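CDA peptide synthetase I (Streptomyces coelicolor, PDB 5DU9) is a nonribosomal peptide synthetase whose crystallised fragment consists of a condensation domain with the two-lobed fold of the chloramphenicol acetyltransferase superfamily. Local coordinates at residues E254-A259 against R269-G274; T263-A268 against R327-V332; A273-F278 against V288-P293. The protein carries 1 engineered substitution. One frame throughout, in Å; residues are numbered along the deposited sequence.

All three contacts lie in the C-terminal lobe of the condensation domain and use helix 267-283. Contact 1 sets this helix against the preceding helix 250-263, contact 2 brings the turn between these two helices to helix 325-341, and contact 3 lays the helix against strand 287-294, which follows it in the chain. Contacts 1 and 2 have centres about 8 Å apart, with contact 3 about 13 and 12 Å from them. Ala273 and Gly274 lie in the segments of both contacts 1 and 3, and Ala273 CB meets Val329 CG2 of contact 2 at 3.7 Å. Helix 267-283 thus packs against helix 250-263, helix 325-341 and strand 287-294.

Contact 1. Residues E254-A259 against R269-G274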
# COMPACT_ATOMS: atom_id res chain seq x y z
N GLU A 254 -10.11 -17.76 -9.01
CA GLU A 254 -10.71 -18.72 -8.08
C GLU A 254 -9.75 -19.84 -7.70
O GLU A 254 -9.81 -20.36 -6.59
CB GLU A 254 -11.98 -19.32 -8.69
CG GLU A 254 -13.20 -18.42 -8.55
CD GLU A 254 -14.38 -18.87 -9.40
OE1 GLU A 254 -14.26 -19.89 -10.11
OE2 GLU A 254 -15.43 -18.19 -9.36
N VAL A 255 -8.86 -20.22 -8.62
CA VAL A 255 -7.92 -21.30 -8.37
C VAL A 255 -7.02 -21.00 -7.16
O VAL A 255 -6.58 -21.91 -6.47
CB VAL A 255 -7.05 -21.59 -9.62
CG1 VAL A 255 -6.15 -20.41 -9.94
CG2 VAL A 255 -6.25 -22.87 -9.44
N LEU A 256 -6.76 -19.72 -6.91
CA LEU A 256 -5.96 -19.32 -5.75
C LEU A 256 -6.68 -19.68 -4.45
O LEU A 256 -6.05 -20.10 -3.48
CB LEU A 256 -5.66 -17.83 -5.78
CG LEU A 256 -4.74 -17.34 -6.90
CD1 LEU A 256 -4.70 -15.82 -6.90
CD2 LEU A 256 -3.34 -17.91 -6.74
N GLY A 257 -7.99 -19.52 -4.45
CA GLY A 257 -8.81 -19.90 -3.32
C GLY A 257 -8.81 -21.40 -3.10
O GLY A 257 -8.80 -21.87 -1.96
N ARG A 258 -8.83 -22.17 -4.19
CA ARG A 258 -8.81 -23.62 -4.09
C ARG A 258 -7.46 -24.10 -3.57
O ARG A 258 -7.39 -25.06 -2.79
CB ARG A 258 -9.13 -24.26 -5.44
CG ARG A 258 -10.57 -24.04 -5.88
CD ARG A 258 -10.98 -24.97 -7.01
NE ARG A 258 -10.22 -24.75 -8.24
CZ ARG A 258 -10.53 -23.86 -9.17
NH1 ARG A 258 -11.59 -23.07 -9.03
NH2 ARG A 258 -9.78 -23.75 -10.26
N ALA A 259 -6.38 -23.43 -3.97
CA ALA A 259 -5.06 -23.79 -3.47
C ALA A 259 -4.97 -23.47 -1.98
O ALA A 259 -4.37 -24.22 -1.22
CB ALA A 259 -3.97 -23.06 -4.23
N ARG A 269 -0.71 -16.01 1.38
CA ARG A 269 0.49 -16.84 1.55
C ARG A 269 0.76 -17.63 0.27
O ARG A 269 1.92 -17.85 -0.11
CB ARG A 269 0.35 -17.80 2.73
CG ARG A 269 0.13 -17.11 4.08
CD ARG A 269 1.37 -16.35 4.50
NE ARG A 269 1.19 -15.65 5.78
CZ ARG A 269 1.39 -16.19 6.98
NH1 ARG A 269 1.77 -17.46 7.09
NH2 ARG A 269 1.20 -15.46 8.07
N VAL A 270 -0.30 -18.07 -0.39
CA VAL A 270 -0.17 -18.78 -1.66
C VAL A 270 0.45 -17.85 -2.70
O VAL A 270 1.31 -18.26 -3.48
CB VAL A 270 -1.54 -19.30 -2.16
CG1 VAL A 270 -1.42 -19.93 -3.55
CG2 VAL A 270 -2.11 -20.32 -1.17
N VAL A 271 0.02 -16.60 -2.71
CA VAL A 271 0.58 -15.63 -3.65
C VAL A 271 2.06 -15.37 -3.36
O VAL A 271 2.88 -15.35 -4.28
CB VAL A 271 -0.21 -14.30 -3.61
CG1 VAL A 271 0.46 -13.23 -4.45
CG2 VAL A 271 -1.63 -14.54 -4.09
N ILE A 272 2.40 -15.17 -2.09
CA ILE A 272 3.79 -14.95 -1.72
C ILE A 272 4.64 -16.16 -2.15
O ILE A 272 5.72 -15.99 -2.72
CB ILE A 272 3.93 -14.70 -0.21
CG1 ILE A 272 3.32 -13.35 0.15
CG2 ILE A 272 5.39 -14.71 0.22
CD1 ILE A 272 3.08 -13.14 1.64
N ALA A 273 4.15 -17.36 -1.88
CA ALA A 273 4.85 -18.57 -2.32
C ALA A 273 5.00 -18.59 -3.84
O ALA A 273 6.04 -19.02 -4.36
CB ALA A 273 4.11 -19.81 -1.84
N GLY A 274 3.98 -18.13 -4.55
CA GLY A 274 4.03 -18.04 -5.99
C GLY A 274 5.12 -17.11 -6.49
O GLY A 274 5.82 -17.43 -7.45
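Val270 CG1 is the methyl on which this contact turns: it meets Ala259 CB at 4.1 Å and Leu256 CD2 at 4.2 Å. Leu256 and Ala259 stand three residues apart, on the same face of helix 250-263, and Val270 answers both from helix 267-283. Its CG1 lies anti to the backbone N (chi1 174°), so this branch is the one carried into the approach. Leu256 leaves its backbone across the direction of the partner, yet its end turns back toward it, and the fork is shared out: CD2 goes to Val270, while CD1 comes within 4.4 Å of Val271 CG2. Ala259, by contrast, points its methyl toward the other helix. The two helical segments run nearly at right angles, at 102°, with 10.1 Å between their axes; the side chains meet across this gap, and the touching area stays small, at 160 Å².

The packed side is completed by helix 418-437, where Leu432 and Ala436 touch Leu256 and Ala436 also touches Ala259; Val366 of strand 363-366 lies against Val271. On the outer side of helix 250-263 the packing is much looser. Arg258 is exposed there and folds back on its own helix, so that Val255 CA lies 3.6 Å above the guanidinium plane, offset toward the rim. The helix is kinked at Val255 and Leu256, and the next amide, Gly257 N, makes a weak bond of 2.9 Å to Glu254 O. Across the contact every touching atom is a methyl carbon and every touching residue is buried, which implies that the two helices of this corner are held by shape and exclusion of water, with the charged Arg258 on the outer side of helix 250-263.

Contact 2. Residues T263-A268 against R327-V332; sequences TGAHWA and RVVETV
Ala265 CB presses against Val329 CG1 at 3.5 Å, a close methyl-to-methyl meeting in which both CB atoms are directed across the gap. The same CG1 also lies 4.2 Å from Thr263 OG1, so one branch of Val329 receives both Thr263 and Ala265. That branch is anti to the backbone N (chi1 171°), which carries it outward from helix 325-341 to the loop. Thr263 and Val329 cross at about a right angle, with the hydroxyl oxygen rather than the methyl of the threonine nearest to the valine.

The next shell explains why the hydroxyl stands there. Thr263 OG1 accepts the backbone hydrogen of Ala265 N at 3.3 Å, with an N-H...O angle of 157°, which closes an ST turn. It is also hydrogen-bonded to the carbonyl oxygen of Ala259, one turn back in helix 250-263. Two bonds therefore grip this oxygen and fix the rotation of the side chain, with OG1 between the backbone N and the carbonyl carbon (chi1 61°). Between the two bonded residues Gly264 takes a positive phi and leads the chain out of the helix, and His266 then occupies the N-cap position of helix 267-283. Its ring has one face beside Trp267, whose CD1 lies 3.4 Å above the plane and toward the rim.

Farther out, Val332 rests on Ile272 of helix 267-283, Val328 on Val443, and Thr263 on Pro439. On the exposed flank of helix 325-341, Arg327 NH1 and Glu330 OE1 form a long salt bridge at 4.0 Å, an attraction of charges without a directed N-H. The polar atoms here thus shape the turn from within, whereas its contact with helix 325-341 is apolar apart from a hydroxyl already satisfied by backbone groups.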
# COMPACT_ATOMS: atom_id res chain seq x y z
N THR A 263 -4.14 -26.35 0.79
CA THR A 263 -2.92 -26.26 1.58
C THR A 263 -3.21 -25.86 3.02
O THR A 263 -2.39 -26.07 3.91
CB THR A 263 -1.92 -25.26 0.98
OG1 THR A 263 -2.49 -23.94 0.95
CG2 THR A 263 -1.53 -25.67 -0.44
N GLY A 264 -4.39 -25.28 3.24
CA GLY A 264 -4.76 -24.77 4.55
C GLY A 264 -4.14 -23.43 4.85
O GLY A 264 -4.21 -22.96 5.98
N ALA A 265 -3.50 -22.82 3.85
CA ALA A 265 -2.88 -21.51 4.00
C ALA A 265 -3.79 -20.42 3.46
O ALA A 265 -4.50 -20.62 2.48
CB ALA A 265 -1.53 -21.48 3.29
N HIS A 266 -3.74 -19.25 4.08
CA HIS A 266 -4.48 -18.09 3.58
C HIS A 266 -3.98 -17.76 2.18
O HIS A 266 -2.80 -17.92 1.88
CB HIS A 266 -4.31 -16.91 4.54
CG HIS A 266 -5.06 -15.69 4.12
ND1 HIS A 266 -4.44 -14.59 3.55
CD2 HIS A 266 -6.38 -15.38 4.19
CE1 HIS A 266 -5.34 -13.67 3.29
NE2 HIS A 266 -6.52 -14.12 3.67
N TRP A 267 -4.86 -17.29 1.31
CA TRP A 267 -4.50 -17.16 -0.10
C TRP A 267 -3.36 -16.17 -0.34
O TRP A 267 -2.64 -16.30 -1.32
CB TRP A 267 -5.71 -16.75 -0.93
CG TRP A 267 -6.13 -15.33 -0.75
CD1 TRP A 267 -6.87 -14.82 0.28
CD2 TRP A 267 -5.85 -14.24 -1.62
NE1 TRP A 267 -7.06 -13.47 0.10
CE2 TRP A 267 -6.45 -13.09 -1.06
CE3 TRP A 267 -5.16 -14.11 -2.83
CZ2 TRP A 267 -6.37 -11.84 -1.66
CZ3 TRP A 267 -5.08 -12.87 -3.43
CH2 TRP A 267 -5.68 -11.75 -2.84
N ALA A 268 -3.18 -15.20 0.55
CA ALA A 268 -2.06 -14.25 0.39
C ALA A 268 -0.73 -14.99 0.54
O ALA A 268 0.26 -14.63 -0.11
CB ALA A 268 -2.17 -13.12 1.41
N ARG A 327 5.08 -27.39 -0.60
CA ARG A 327 6.21 -27.29 0.31
C ARG A 327 6.71 -25.85 0.39
O ARG A 327 7.13 -25.40 1.46
CB ARG A 327 7.36 -28.21 -0.13
CG ARG A 327 8.55 -28.19 0.82
CD ARG A 327 8.20 -28.78 2.18
NE ARG A 327 9.33 -28.78 3.11
CZ ARG A 327 9.67 -27.75 3.88
NH1 ARG A 327 8.97 -26.62 3.84
NH2 ARG A 327 10.71 -27.84 4.69
N VAL A 328 6.69 -25.13 -0.72
CA VAL A 328 7.10 -23.73 -0.70
C VAL A 328 6.12 -22.91 0.12
O VAL A 328 6.52 -21.99 0.84
CB VAL A 328 7.21 -23.15 -2.13
CG1 VAL A 328 7.59 -21.68 -2.09
CG2 VAL A 328 8.24 -23.94 -2.93
N VAL A 329 4.83 -23.23 0.03
CA VAL A 329 3.82 -22.56 0.86
C VAL A 329 4.15 -22.79 2.34
O VAL A 329 4.06 -21.87 3.15
CB VAL A 329 2.39 -23.06 0.53
CG1 VAL A 329 1.37 -22.53 1.54
CG2 VAL A 329 1.99 -22.63 -0.88
N GLU A 330 4.56 -24.00 2.69
CA GLU A 330 4.95 -24.29 4.08
C GLU A 330 6.18 -23.48 4.49
O GLU A 330 6.26 -22.99 5.62
CB GLU A 330 5.22 -25.79 4.25
CG GLU A 330 3.98 -26.65 4.15
CD GLU A 330 4.30 -28.14 4.15
OE1 GLU A 330 5.48 -28.50 4.33
OE2 GLU A 330 3.37 -28.95 3.96
N THR A 331 7.13 -23.36 3.57
CA THR A 331 8.34 -22.58 3.82
C THR A 331 7.97 -21.12 4.09
O THR A 331 8.50 -20.49 5.00
CB THR A 331 9.32 -22.69 2.64
OG1 THR A 331 9.72 -24.05 2.50
CG2 THR A 331 10.55 -21.81 2.85
N VAL A 332 7.04 -20.60 3.30
CA VAL A 332 6.56 -19.24 3.47
C VAL A 332 5.88 -19.08 4.84
O VAL A 332 6.12 -18.11 5.54
CB VAL A 332 5.57 -18.85 2.35
CG1 VAL A 332 4.79 -17.58 2.69
CG2 VAL A 332 6.31 -18.67 1.04

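Contact 3. Residues A273-F278 against V288-P293; sequences AGVAAF and VVVSVP
The helical bond from Ala277 N to Ala273 O, at 2.8 Å, spans the turn that carries Ala276, whose CB meets Val288 CG2 of the strand at 3.9 Å. Val288 CG1 and CG2 both approach Ala276 O from the strand, each at 4.1 Å, so Val288 packs its fork over Ala276 where this small residue brings the backbones together: the CA atoms of Ala276 and Val288 are 6.4 Å apart. One residue back along the helix and two farther along the strand, Val275 CG1 meets Val290 CG1 at 3.9 Å, and these two side chains cross obliquely. A chi1 of 177°, with CG1 anti to the backbone N, carries this branch of Val275 to Val290 CG1.

Val288 and Val290 face the helix while Val289, between them, turns away, as expected of a strand. Backbone bonds tie Val288 and Val290 to Leu317 and Leu315 of strand 311-318, and Ser291 OG is hydrogen-bonded to Gly361 N. Phe428 of helix 418-437 touches Val275 and stacks edge-to-face with Phe278. The side chain of Val290 lies about 13 Å from the bound (2S)-2-amino-N-butyl-propanamide, so this is core packing rather than pocket wall. The pairing of alanine and valine implies a close helix-on-strand interface, in which the helix bonds its backbone internally, the strand bonds its own to neighbouring strands, and the side chains that meet are all apolar.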
# COMPACT_ATOMS: atom_id res chain seq x y z
N ALA A 273 4.15 -17.36 -1.88
CA ALA A 273 4.85 -18.57 -2.32
C ALA A 273 5.00 -18.59 -3.84
O ALA A 273 6.04 -19.02 -4.36
CB ALA A 273 4.11 -19.81 -1.84
N GLY A 274 3.98 -18.13 -4.55
CA GLY A 274 4.03 -18.04 -5.99
C GLY A 274 5.12 -17.11 -6.49
O GLY A 274 5.82 -17.43 -7.45
N VAL A 275 5.25 -15.95 -5.85
CA VAL A 275 6.33 -15.03 -6.21
C VAL A 275 7.68 -15.68 -5.92
O VAL A 275 8.59 -15.60 -6.74
CB VAL A 275 6.20 -13.69 -5.45
CG1 VAL A 275 7.37 -12.77 -5.80
CG2 VAL A 275 4.89 -13.00 -5.80
N ALA A 276 7.82 -16.31 -4.76
CA ALA A 276 9.07 -16.98 -4.41
C ALA A 276 9.43 -18.05 -5.43
O ALA A 276 10.58 -18.15 -5.86
CB ALA A 276 8.97 -17.59 -3.02
N ALA A 277 8.44 -18.85 -5.82
CA ALA A 277 8.65 -19.91 -6.81
C ALA A 277 9.01 -19.32 -8.16
O ALA A 277 9.87 -19.85 -8.87
CB ALA A 277 7.40 -20.77 -6.92
N PHE A 278 8.35 -18.22 -8.52
CA PHE A 278 8.62 -17.52 -9.78
C PHE A 278 10.06 -17.01 -9.83
O PHE A 278 10.76 -17.17 -10.83
CB PHE A 278 7.63 -16.37 -9.95
CG PHE A 278 7.83 -15.58 -11.22
CD1 PHE A 278 7.47 -16.12 -12.45
CD2 PHE A 278 8.34 -14.30 -11.18
CE1 PHE A 278 7.64 -15.39 -13.61
CE2 PHE A 278 8.51 -13.56 -12.34
CZ PHE A 278 8.16 -14.12 -13.56
N VAL A 288 15.77 -17.01 -1.95
CA VAL A 288 15.05 -15.89 -2.52
C VAL A 288 14.58 -14.97 -1.40
O VAL A 288 14.24 -15.42 -0.30
CB VAL A 288 13.85 -16.35 -3.37
CG1 VAL A 288 14.34 -17.17 -4.56
CG2 VAL A 288 12.86 -17.15 -2.54
N VAL A 289 14.58 -13.68 -1.70
CA VAL A 289 14.06 -12.67 -0.78
C VAL A 289 12.89 -11.95 -1.42
O VAL A 289 12.97 -11.54 -2.58
CB VAL A 289 15.14 -11.65 -0.39
CG1 VAL A 289 14.59 -10.63 0.59
CG2 VAL A 289 16.35 -12.36 0.21
N VAL A 290 11.80 -11.84 -0.68
CA VAL A 290 10.73 -10.93 -1.03
C VAL A 290 10.50 -10.03 0.16
O VAL A 290 10.84 -10.39 1.29
CB VAL A 290 9.43 -11.66 -1.43
CG1 VAL A 290 9.69 -12.55 -2.64
CG2 VAL A 290 8.89 -12.46 -0.27
N SER A 291 9.95 -8.84 -0.08
CA SER A 291 9.65 -7.91 0.99
C SER A 291 8.15 -7.87 1.21
O SER A 291 7.37 -7.85 0.26
CB SER A 291 10.18 -6.51 0.67
OG SER A 291 11.60 -6.52 0.54
N VAL A 292 7.76 -7.88 2.48
CA VAL A 292 6.36 -7.96 2.87
C VAL A 292 5.98 -6.76 3.72
O VAL A 292 6.63 -6.47 4.71
CB VAL A 292 6.09 -9.27 3.65
CG1 VAL A 292 4.64 -9.36 4.06
CG2 VAL A 292 6.48 -10.48 2.80
N PRO A 293 4.92 -6.03 3.32
CA PRO A 293 4.43 -4.98 4.22
C PRO A 293 3.57 -5.53 5.36
O PRO A 293 2.84 -6.51 5.18
CB PRO A 293 3.60 -4.08 3.30
CG PRO A 293 3.27 -4.90 2.10
CD PRO A 293 4.10 -6.16 2.11